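Local coordinates for protein thermospermine synthase (Medicago truncatula, PDB 6BQ3) that probably transfers an aminopropyl group from decarboxylated S-adenosylmethionine to spermidine, yielding thermospermine and S-methyl-5'-thioadenosine, at residues Gly52-Gln57 with Asp132-Val137; Tyr87-Val92 with Glu286-Asp291; Met101-Phe106 with Thr124-Val129. All blocks are in the same frame, centred on the assembly; numbering follows the deposited sequence. Where two conformers were deposited one is given.

Interaction 1: residues Gly52-Gln57 with Asp132-Val137; sequences GASQYQ and DIDEEV. With DSH (5'-S-(3-aminopropyl)-5'-thioadenosine), chain C.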
loop_
_atom_site.group_PDB
_atom_site.type_symbol
_atom_site.label_atom_id
_atom_site.label_comp_id
_atom_site.label_asym_id
_atom_site.label_seq_id
_atom_site.Cartn_x
_atom_site.Cartn_y
_atom_site.Cartn_z
ATOM N N GLY A 52 23.021 6.497 -1.867
ATOM C CA GLY A 52 24.276 6.282 -1.140
ATOM C C GLY A 52 24.083 5.755 0.284
ATOM O O GLY A 52 22.964 5.525 0.754
ATOM N N ALA A 53 25.200 5.522 0.960
ATOM C CA ALA A 53 25.203 5.266 2.394
ATOM C C ALA A 53 26.579 5.631 2.919
ATOM O O ALA A 53 27.569 5.555 2.194
ATOM C CB ALA A 53 24.857 3.813 2.709
ATOM N N SER A 54 26.610 6.077 4.166
ATOM C CA SER A 54 27.847 6.367 4.869
ATOM C C SER A 54 27.760 5.593 6.158
ATOM O O SER A 54 26.772 4.912 6.407
ATOM C CB SER A 54 27.932 7.865 5.148
ATOM O OG SER A 54 26.812 8.274 5.912
ATOM N N GLN A 55 28.766 5.728 7.005
ATOM C CA GLN A 55 28.706 5.122 8.340
ATOM C C GLN A 55 27.657 5.752 9.254
ATOM O O GLN A 55 27.388 5.205 10.313
ATOM C CB GLN A 55 30.068 5.213 9.042
ATOM C CG GLN A 55 30.431 6.617 9.497
ATOM C CD GLN A 55 31.911 6.786 9.735
ATOM O OE1 GLN A 55 32.603 7.409 8.932
ATOM N NE2 GLN A 55 32.409 6.218 10.831
ATOM N N TYR A 56 27.114 6.913 8.877
ATOM C CA TYR A 56 26.173 7.646 9.711
ATOM C C TYR A 56 24.731 7.320 9.415
ATOM O O TYR A 56 23.922 7.230 10.336
ATOM C CB TYR A 56 26.420 9.151 9.573
ATOM C CG TYR A 56 27.763 9.519 10.161
ATOM C CD1 TYR A 56 27.920 9.649 11.547
ATOM C CD2 TYR A 56 28.892 9.682 9.343
ATOM C CE1 TYR A 56 29.160 9.951 12.097
ATOM C CE2 TYR A 56 30.139 9.982 9.884
ATOM C CZ TYR A 56 30.263 10.125 11.257
ATOM O OH TYR A 56 31.480 10.423 11.802
ATOM N N GLN A 57 24.398 7.182 8.135
ATOM C CA GLN A 57 23.020 6.970 7.736
ATOM C C GLN A 57 22.905 6.556 6.286
ATOM O O GLN A 57 23.838 6.708 5.504
ATOM C CB GLN A 57 22.241 8.271 7.931
ATOM C CG GLN A 57 22.771 9.418 7.075
ATOM C CD GLN A 57 22.771 10.755 7.786
ATOM O OE1 GLN A 57 21.855 11.064 8.551
ATOM N NE2 GLN A 57 23.787 11.570 7.514
ATOM N N ASP A 132 28.470 19.806 9.398
ATOM C CA ASP A 132 27.711 18.547 9.313
ATOM C C ASP A 132 28.634 17.369 9.575
ATOM O O ASP A 132 29.790 17.387 9.176
ATOM C CB ASP A 132 27.060 18.421 7.947
ATOM C CG ASP A 132 25.895 17.448 7.939
ATOM O OD1 ASP A 132 26.123 16.227 8.171
ATOM O OD2 ASP A 132 24.756 17.904 7.684
ATOM N N ILE A 133 28.117 16.338 10.227
ATOM C CA ILE A 133 28.916 15.158 10.566
ATOM C C ILE A 133 29.193 14.250 9.339
ATOM O O ILE A 133 30.131 13.442 9.360
ATOM C CB ILE A 133 28.243 14.416 11.742
ATOM C CG1 ILE A 133 29.242 13.540 12.485
ATOM C CG2 ILE A 133 27.015 13.631 11.283
ATOM C CD1 ILE A 133 28.651 12.961 13.760
ATOM N N ASP A 134 28.411 14.423 8.262
ATOM C CA ASP A 134 28.398 13.492 7.133
ATOM C C ASP A 134 28.820 14.177 5.820
ATOM O O ASP A 134 28.016 14.761 5.092
ATOM C CB ASP A 134 27.018 12.812 7.011
ATOM C CG ASP A 134 27.074 11.496 6.233
ATOM O OD1 ASP A 134 28.009 11.314 5.432
ATOM O OD2 ASP A 134 26.189 10.633 6.439
ATOM N N GLU A 135 30.104 14.035 5.507
ATOM C CA GLU A 135 30.673 14.547 4.263
ATOM C C GLU A 135 29.873 14.070 3.034
ATOM O O GLU A 135 29.642 14.829 2.084
ATOM C CB GLU A 135 32.154 14.121 4.187
ATOM C CG GLU A 135 32.916 14.688 3.019
ATOM C CD GLU A 135 34.418 14.509 3.161
ATOM O OE1 GLU A 135 34.872 13.400 3.533
ATOM O OE2 GLU A 135 35.142 15.473 2.907
ATOM N N GLU A 136 29.398 12.830 3.081
ATOM C CA GLU A 136 28.721 12.244 1.931
ATOM C C GLU A 136 27.402 12.975 1.674
ATOM O O GLU A 136 27.098 13.279 0.530
ATOM C CB GLU A 136 28.559 10.705 2.052
ATOM C CG GLU A 136 29.756 9.907 2.649
ATOM C CD GLU A 136 31.156 10.272 2.111
ATOM O OE1 GLU A 136 31.248 10.898 1.029
ATOM O OE2 GLU A 136 32.179 9.905 2.772
ATOM N N VAL A 137 26.671 13.339 2.726
ATOM C CA VAL A 137 25.430 14.111 2.560
ATOM C C VAL A 137 25.744 15.411 1.843
ATOM O O VAL A 137 25.056 15.792 0.899
ATOM C CB VAL A 137 24.760 14.483 3.919
ATOM C CG1 VAL A 137 23.629 15.505 3.728
ATOM C CG2 VAL A 137 24.213 13.262 4.621
HETATM N N DSH C . 14.623 18.508 9.786
HETATM N N1 DSH C . 26.653 17.143 14.127
HETATM C C2 DSH C . 26.550 17.843 12.885
HETATM N N3 DSH C . 25.579 17.384 11.894
HETATM C C4 DSH C . 24.706 16.191 12.195
HETATM C C5 DSH C . 24.812 15.537 13.377
HETATM C C6 DSH C . 25.838 16.011 14.420
HETATM N N6 DSH C . 25.999 15.347 15.693
HETATM N N7 DSH C . 23.929 14.531 13.368
HETATM C C8 DSH C . 23.271 14.565 12.185
HETATM N N9 DSH C . 23.756 15.593 11.449
HETATM C CA DSH C . 15.757 18.549 8.860
HETATM C CB DSH C . 16.975 17.846 9.500
HETATM S SD DSH C . 18.738 15.869 8.547
HETATM C CG DSH C . 18.065 17.560 8.430
HETATM C "C1'" DSH C . 23.377 16.027 10.225
HETATM C "C2'" DSH C . 22.983 14.928 9.155
HETATM O "O2'" DSH C . 24.210 14.377 8.460
HETATM C "C3'" DSH C . 22.185 15.533 8.380
HETATM O "O3'" DSH C . 22.811 16.370 7.337
HETATM C "C4'" DSH C . 21.324 16.557 9.354
HETATM O "O4'" DSH C . 22.115 16.857 10.350
HETATM C "C5'" DSH C . 20.054 15.886 9.834
#

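Interaction 2: residues Tyr87-Val92 with Glu286-Asp291; sequences YHECLV and ENRYLD. With DSH (5'-S-(3-aminopropyl)-5'-thioadenosine), chain C.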
loop_
_atom_site.group_PDB
_atom_site.type_symbol
_atom_site.label_atom_id
_atom_site.label_comp_id
_atom_site.label_asym_id
_atom_site.label_seq_id
_atom_site.Cartn_x
_atom_site.Cartn_y
_atom_site.Cartn_z
ATOM N N TYR A 87 10.298 25.264 5.298
ATOM C CA TYR A 87 11.140 24.846 6.391
ATOM C C TYR A 87 12.321 25.801 6.589
ATOM O O TYR A 87 12.614 26.213 7.718
ATOM C CB TYR A 87 11.603 23.397 6.179
ATOM C CG TYR A 87 12.576 22.903 7.228
ATOM C CD1 TYR A 87 12.134 22.290 8.395
ATOM C CD2 TYR A 87 13.944 23.092 7.079
ATOM C CE1 TYR A 87 13.023 21.862 9.382
ATOM C CE2 TYR A 87 14.850 22.697 8.071
ATOM C CZ TYR A 87 14.375 22.048 9.206
ATOM O OH TYR A 87 15.242 21.594 10.170
ATOM N N HIS A 88 13.009 26.132 5.495
ATOM C CA HIS A 88 14.254 26.869 5.579
ATOM C C HIS A 88 14.074 28.361 5.802
ATOM O O HIS A 88 14.836 28.975 6.562
ATOM C CB HIS A 88 15.150 26.499 4.391
ATOM C CG HIS A 88 15.585 25.068 4.424
ATOM N ND1 HIS A 88 15.058 24.089 3.604
ATOM C CD2 HIS A 88 16.469 24.447 5.232
ATOM C CE1 HIS A 88 15.619 22.925 3.909
ATOM N NE2 HIS A 88 16.482 23.121 4.893
ATOM N N GLU A 89 13.027 28.958 5.239
ATOM C CA GLU A 89 12.670 30.329 5.613
ATOM C C GLU A 89 12.320 30.454 7.094
ATOM O O GLU A 89 12.708 31.407 7.737
ATOM C CB GLU A 89 11.534 30.869 4.766
ATOM C CG GLU A 89 12.006 31.100 3.340
ATOM C CD GLU A 89 11.031 31.849 2.493
ATOM O OE1 GLU A 89 10.040 32.340 3.051
ATOM O OE2 GLU A 89 11.266 31.970 1.249
ATOM N N CYS A 90 11.532 29.511 7.576
ATOM C CA CYS A 90 11.055 29.535 8.953
ATOM C C CYS A 90 12.195 29.309 9.921
ATOM O O CYS A 90 12.235 29.898 10.975
ATOM C CB CYS A 90 9.971 28.466 9.133
ATOM S SG CYS A 90 8.360 28.997 8.477
ATOM N N LEU A 91 13.110 28.420 9.566
ATOM C CA LEU A 91 14.235 28.099 10.441
ATOM C C LEU A 91 15.158 29.293 10.566
ATOM O O LEU A 91 15.674 29.568 11.655
ATOM C CB LEU A 91 15.062 26.897 9.892
ATOM C CG LEU A 91 16.367 26.562 10.639
ATOM C CD1 LEU A 91 16.098 26.145 12.054
ATOM C CD2 LEU A 91 17.159 25.440 9.943
ATOM N N VAL A 92 15.368 30.009 9.467
ATOM C CA VAL A 92 16.505 30.950 9.401
ATOM C C VAL A 92 16.097 32.363 9.675
ATOM O O VAL A 92 16.699 33.027 10.511
ATOM C CB VAL A 92 17.204 30.900 8.014
ATOM C CG1 VAL A 92 18.102 32.092 7.783
ATOM C CG2 VAL A 92 17.896 29.564 7.862
ATOM N N GLU A 286 12.781 38.574 -2.604
ATOM C CA GLU A 286 11.536 38.360 -1.859
ATOM C C GLU A 286 11.461 36.973 -1.206
ATOM O O GLU A 286 11.677 35.973 -1.857
ATOM C CB GLU A 286 10.332 38.515 -2.802
ATOM C CG GLU A 286 10.044 39.953 -3.214
ATOM C CD GLU A 286 9.366 40.728 -2.085
ATOM O OE1 GLU A 286 8.166 40.431 -1.783
ATOM O OE2 GLU A 286 10.037 41.596 -1.470
ATOM N N ASN A 287 11.163 36.921 0.084
ATOM C CA ASN A 287 10.758 35.670 0.708
ATOM C C ASN A 287 9.491 35.162 -0.022
ATOM O O ASN A 287 8.684 35.970 -0.489
ATOM C CB ASN A 287 10.455 35.878 2.201
ATOM C CG ASN A 287 11.714 35.907 3.078
ATOM O OD1 ASN A 287 12.845 35.653 2.619
ATOM N ND2 ASN A 287 11.515 36.204 4.360
ATOM N N ARG A 288 9.354 33.846 -0.147
ATOM C CA ARG A 288 8.185 33.240 -0.800
ATOM C C ARG A 288 7.154 32.802 0.236
ATOM O O ARG A 288 5.971 32.783 -0.042
ATOM C CB ARG A 288 8.610 32.022 -1.621
ATOM C CG ARG A 288 9.837 32.195 -2.540
ATOM C CD ARG A 288 10.354 30.856 -3.073
ATOM N NE ARG A 288 9.248 30.023 -3.556
ATOM C CZ ARG A 288 9.345 28.715 -3.829
ATOM N NH1 ARG A 288 8.282 28.049 -4.260
ATOM N NH2 ARG A 288 10.521 28.081 -3.697
ATOM N N TYR A 289 7.585 32.383 1.419
ATOM C CA TYR A 289 6.613 31.948 2.422
ATOM C C TYR A 289 6.393 32.949 3.531
ATOM O O TYR A 289 5.250 33.177 3.939
ATOM C CB TYR A 289 7.002 30.583 3.021
ATOM C CG TYR A 289 6.012 30.124 4.056
ATOM C CD1 TYR A 289 4.827 29.500 3.690
ATOM C CD2 TYR A 289 6.271 30.331 5.410
ATOM C CE1 TYR A 289 3.928 29.068 4.665
ATOM C CE2 TYR A 289 5.395 29.925 6.367
ATOM C CZ TYR A 289 4.224 29.343 5.993
ATOM O OH TYR A 289 3.406 28.983 6.978
ATOM N N LEU A 290 7.504 33.468 4.077
ATOM C CA LEU A 290 7.514 34.224 5.325
ATOM C C LEU A 290 7.510 35.738 5.131
ATOM O O LEU A 290 8.482 36.309 4.630
ATOM C CB LEU A 290 8.764 33.831 6.133
ATOM C CG LEU A 290 8.822 34.247 7.595
ATOM C CD1 LEU A 290 8.014 33.253 8.429
ATOM C CD2 LEU A 290 10.245 34.308 8.133
ATOM N N ASP A 291 6.420 36.391 5.532
ATOM C CA ASP A 291 6.414 37.831 5.836
ATOM C C ASP A 291 6.158 38.040 7.334
ATOM O O ASP A 291 6.043 37.086 8.086
ATOM C CB ASP A 291 5.418 38.615 4.964
ATOM C CG ASP A 291 3.983 38.134 5.095
ATOM O OD1 ASP A 291 3.687 37.364 6.038
ATOM O OD2 ASP A 291 3.148 38.502 4.230
HETATM N N DSH C . 14.623 18.508 9.786
HETATM N N1 DSH C . 26.653 17.143 14.127
HETATM C C2 DSH C . 26.550 17.843 12.885
HETATM N N3 DSH C . 25.579 17.384 11.894
HETATM C C4 DSH C . 24.706 16.191 12.195
HETATM C C5 DSH C . 24.812 15.537 13.377
HETATM C C6 DSH C . 25.838 16.011 14.420
HETATM N N6 DSH C . 25.999 15.347 15.693
HETATM N N7 DSH C . 23.929 14.531 13.368
HETATM C C8 DSH C . 23.271 14.565 12.185
HETATM N N9 DSH C . 23.756 15.593 11.449
HETATM C CA DSH C . 15.757 18.549 8.860
HETATM C CB DSH C . 16.975 17.846 9.500
HETATM S SD DSH C . 18.738 15.869 8.547
HETATM C CG DSH C . 18.065 17.560 8.430
HETATM C "C1'" DSH C . 23.377 16.027 10.225
HETATM C "C2'" DSH C . 22.983 14.928 9.155
HETATM O "O2'" DSH C . 24.210 14.377 8.460
HETATM C "C3'" DSH C . 22.185 15.533 8.380
HETATM O "O3'" DSH C . 22.811 16.370 7.337
HETATM C "C4'" DSH C . 21.324 16.557 9.354
HETATM O "O4'" DSH C . 22.115 16.857 10.350
HETATM C "C5'" DSH C . 20.054 15.886 9.834
#

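Interaction 3: residues Met101-Phe106 with Thr124-Val129; sequences MPKNVF and TIDKVV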
loop_
_atom_site.group_PDB
_atom_site.type_symbol
_atom_site.label_atom_id
_atom_site.label_comp_id
_atom_site.label_asym_id
_atom_site.label_seq_id
_atom_site.Cartn_x
_atom_site.Cartn_y
_atom_site.Cartn_z
ATOM N N MET A 101 22.176 43.029 14.148
ATOM C CA MET A 101 23.235 43.054 13.132
ATOM C C MET A 101 24.003 41.702 13.156
ATOM O O MET A 101 25.090 41.628 13.679
ATOM C CB MET A 101 24.202 44.241 13.397
ATOM C CG MET A 101 25.296 44.478 12.335
ATOM S SD MET A 101 24.651 44.696 10.648
ATOM C CE MET A 101 26.098 45.277 9.741
ATOM N N PRO A 102 23.399 40.614 12.617
ATOM C CA PRO A 102 24.035 39.300 12.663
ATOM C C PRO A 102 25.103 39.200 11.566
ATOM O O PRO A 102 24.801 39.472 10.396
ATOM C CB PRO A 102 22.870 38.354 12.390
ATOM C CG PRO A 102 21.894 39.136 11.538
ATOM C CD PRO A 102 22.069 40.577 11.966
ATOM N N LYS A 103 26.338 38.894 11.954
ATOM C CA LYS A 103 27.452 38.809 11.015
ATOM C C LYS A 103 27.952 37.365 10.787
ATOM O O LYS A 103 28.240 36.962 9.648
ATOM C CB LYS A 103 28.561 39.758 11.470
ATOM C CG LYS A 103 28.122 41.234 11.447
ATOM C CD LYS A 103 29.283 42.198 11.590
ATOM C CE LYS A 103 28.820 43.631 11.813
ATOM N NZ LYS A 103 29.963 44.563 11.935
ATOM N N ASN A 104 28.034 36.577 11.851
ATOM C CA ASN A 104 28.524 35.220 11.744
ATOM C C ASN A 104 27.535 34.252 12.354
ATOM O O ASN A 104 26.838 34.591 13.320
ATOM C CB ASN A 104 29.951 35.054 12.281
ATOM C CG ASN A 104 30.094 35.323 13.775
ATOM O OD1 ASN A 104 29.205 35.911 14.438
ATOM N ND2 ASN A 104 31.256 34.922 14.316
ATOM N N VAL A 105 27.447 33.065 11.754
ATOM C CA VAL A 105 26.444 32.056 12.121
ATOM C C VAL A 105 27.045 30.672 12.002
ATOM O O VAL A 105 27.790 30.392 11.073
ATOM C CB VAL A 105 25.191 32.131 11.228
ATOM C CG1 VAL A 105 24.181 31.050 11.597
ATOM C CG2 VAL A 105 24.563 33.507 11.309
ATOM N N PHE A 106 26.723 29.812 12.967
ATOM C CA PHE A 106 27.172 28.421 12.985
ATOM C C PHE A 106 25.932 27.545 12.859
ATOM O O PHE A 106 24.994 27.703 13.622
ATOM C CB PHE A 106 27.856 28.154 14.301
ATOM C CG PHE A 106 28.546 26.834 14.350
ATOM C CD1 PHE A 106 27.861 25.705 14.709
ATOM C CD2 PHE A 106 29.891 26.733 14.083
ATOM C CE1 PHE A 106 28.509 24.479 14.772
ATOM C CE2 PHE A 106 30.538 25.516 14.128
ATOM C CZ PHE A 106 29.841 24.381 14.464
ATOM N N THR A 124 23.919 41.379 6.001
ATOM C CA THR A 124 24.808 41.656 7.136
ATOM C C THR A 124 25.791 40.483 7.361
ATOM O O THR A 124 26.807 40.626 8.043
ATOM C CB THR A 124 23.959 41.832 8.410
ATOM O OG1 THR A 124 23.280 40.601 8.690
ATOM C CG2 THR A 124 22.881 42.960 8.218
ATOM N N ILE A 125 25.473 39.322 6.794
ATOM C CA ILE A 125 26.186 38.093 7.107
ATOM C C ILE A 125 27.495 38.049 6.350
ATOM O O ILE A 125 27.496 38.277 5.158
ATOM C CB ILE A 125 25.326 36.862 6.779
ATOM C CG1 ILE A 125 24.171 36.772 7.777
ATOM C CG2 ILE A 125 26.148 35.574 6.806
ATOM C CD1 ILE A 125 24.595 36.228 9.127
ATOM N N ASP A 126 28.608 37.813 7.057
ATOM C CA ASP A 126 29.896 37.656 6.394
ATOM C C ASP A 126 30.517 36.286 6.559
ATOM O O ASP A 126 31.496 36.000 5.901
ATOM C CB ASP A 126 30.911 38.807 6.753
ATOM C CG ASP A 126 31.157 38.976 8.282
ATOM O OD1 ASP A 126 31.214 37.953 9.005
ATOM O OD2 ASP A 126 31.346 40.135 8.740
ATOM N N LYS A 127 29.969 35.439 7.418
ATOM C CA LYS A 127 30.528 34.118 7.643
ATOM C C LYS A 127 29.442 33.120 8.050
ATOM O O LYS A 127 28.687 33.350 9.001
ATOM C CB LYS A 127 31.592 34.144 8.735
ATOM C CG LYS A 127 32.568 32.976 8.640
ATOM C CD LYS A 127 32.865 32.361 10.002
ATOM C CE LYS A 127 34.157 31.544 9.960
ATOM N NZ LYS A 127 34.418 30.834 11.253
ATOM N N VAL A 128 29.382 32.011 7.339
ATOM C CA VAL A 128 28.491 30.925 7.689
ATOM C C VAL A 128 29.311 29.681 7.797
ATOM O O VAL A 128 29.955 29.310 6.862
ATOM C CB VAL A 128 27.414 30.743 6.634
ATOM C CG1 VAL A 128 26.432 29.623 7.034
ATOM C CG2 VAL A 128 26.673 32.043 6.435
ATOM N N VAL A 129 29.271 29.039 8.954
ATOM C CA VAL A 129 29.889 27.732 9.140
ATOM C C VAL A 129 28.790 26.651 9.057
ATOM O O VAL A 129 27.896 26.641 9.885
ATOM C CB VAL A 129 30.645 27.625 10.481
ATOM C CG1 VAL A 129 31.277 26.244 10.633
ATOM C CG2 VAL A 129 31.745 28.699 10.571
#

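Interaction 1: residues Gly52-Gln57 with Asp132-Val137
Asp134 is the polar anchor between the strand end and turn of Gly52-Gln57 and the start of the helix in Asp132-Val137. Its OD2 takes two hydrogen bonds from across the contact: a very short one of 2.5 Å from Ser54 OG and one of 2.8 Å from Gln57 NE2. The Gln57 amide and the Asp134 carboxylate lie nearly coplanar, 3° apart, and NE2 approaches OD2 on its anti side, somewhat out of the carboxylate plane. With OD2 held from across the contact, OD1 receives a weak N-cap bond from Glu136 N. Ser54 OG in turn accepts from Tyr56 N, an ST turn that shapes the loop presenting Gln57.

The ligand, 5'-S-(3-aminopropyl)-5'-thioadenosine, completes the network. Gln57 NE2 donates to O2' of the ligand over 3.0 Å at a nearly straight 167°, so one amide nitrogen ties the ribose to Asp134. Asp132 receives both ribose hydroxyls, O2' on OD1 at 2.7 Å and O3' on OD2 at 2.5 Å; OD1 also accepts from Asp134 N on its anti lone pair, closing an Asx turn. An acidic residue gripping the ribose diol at the end of the second strand is a hallmark of Rossmann-like nucleotide sites.

Apolar packing flanks these bonds. Ile133 extends CG1 away from its backbone N (chi1 -158°), and its side chain crosses that of Tyr56 at about a right angle, with CD1 3.5 Å from Tyr56 CE1. Ile133 CG2 lies over one face of the ring and also rests against the adenine at C4 and C5.

The loop joins strands 39-53 and 58-64 of the N-terminal antiparallel sheet, and the facing segment runs from strand 127-132 into helix 135-144, where Glu136 and Val137 also touch Ile59 of strand 58-64.

Interaction 2: residues Tyr87-Val92 with Glu286-Asp291
The Tyr289 ring receives the sulfur of Cys90 obliquely: SG sits 4.8 Å from the ring centroid and 61° off its normal, a Cys sulfur-aromatic contact. On the helix that carries Cys90, Tyr87 lays CD2 over the centre of one face of the His88 imidazole, and His88 CG lies at the edge of the Tyr87 ring, in its plane. This helix, 84-98, leads into the first strand of the Rossmann-like domain, and the linker between helices 272-282 and 292-298 docks on it.

Glu89 fastens the linker through its backbone. It turns CG anti to its carbonyl carbon (chi1 -70°) and then runs extended, carrying the carboxylate out to three N-H groups. OE1 accepts two of them, from Tyr289 N on the syn side but well out of the carboxylate plane, and from Leu290 N nearly in line with the C-O bond. Arg288 N uses the syn lone pair of OE2 in a straight bond of 169°. An alanine at Glu89 would leave these three backbone amides without their acceptor and is likely to let the linker shift from the helix.

Apolar contacts accompany the bonds: Cys90 SG packs against Tyr289 CE2 and, more loosely, Leu290 CD1. Asn287 braces the loop through ND2, which donates to Leu290 O with the acceptor in its amide plane, while its OD1 receives Arg121. In a second subunit, Lys303 bonds to Asn287 O, placing this loop at a subunit interface. From the same helix as Glu89, Tyr87 OH reaches the ligand's amino group and Asp181, the predicted proton acceptor; its weak bond from the ligand N measures 3.2 Å.

Interaction 3: residues Met101-Phe106 with Thr124-Val129
Thr124 holds OG1 between its backbone N and carbonyl carbon (chi1 63°), which directs the hydroxyl at Pro102 O while CG2 turns to Met101. OG1 donates to Pro102 O over 2.5 Å, in the carbonyl plane, and CG2 meets Met101 SD at 3.5 Å as the two side chains slide past each other in opposite directions. Ile125 places CG1 anti to its carbonyl carbon (chi1 -70°), and a further bend at chi2 brings CD1 against Val105 CG2 in the conformer given, the side chains crossing at about a right angle.

The backbones then zip together. Lys103 O accepts two amides, Asp126 N at 2.8 Å on a lone pair in the carbonyl plane and Lys127 N at 3.2 Å, tilted from that plane. Beyond them Val105 N donates to Lys127 O, and Val105 O takes Val129 N over 2.9 Å in a nearly straight bond. The axes of the short segments 104-106 and 127-129 approach to 4.9 Å and run parallel, 6° apart.

Side chains alternate across the sheet. On the face of Asn104, Phe106, Lys127 and Val129, the Phe106 ring meets Val129 CG1 obliquely through CE2, at 3.6 Å, and packs on Ala164, Glu167 and Leu168 of helix 164-170. The Asn104 amide is engaged by Lys174 O, Asp176 N, Glu173 and Lys209. Val105 and Val128 point to the other face, where both touch Leu119 of helix 114-120.

Strand 104-107, helix 114-120 and strand 127-132 form a beta-alpha-beta unit, the first crossover of the Rossmann-like fold shared with class I AdoMet-dependent methyltransferases.

Interactions 1 and 2 touch the same ligand at its two ends, their centres about 27 Å and nearest atoms about 10 Å apart: the ribose and adenine belong to the 52-57/132-137 contact, and the aminopropyl nitrogen makes a weak bond to Tyr87, on the helix of interaction 2 but turned away from the 286-291 loop. Interaction 3 pairs the strands that begin the nucleotide-binding core; strand 127-132 runs from it to Asp132, so the sheet delivers the ribose-binding carboxylate to interaction 1, about 25 Å away between centres. Helix 84-98 precedes strand 104-107, with the centres of interactions 2 and 3 about 17 Å apart. The Phe106 side chain lies about 7 Å from the ligand.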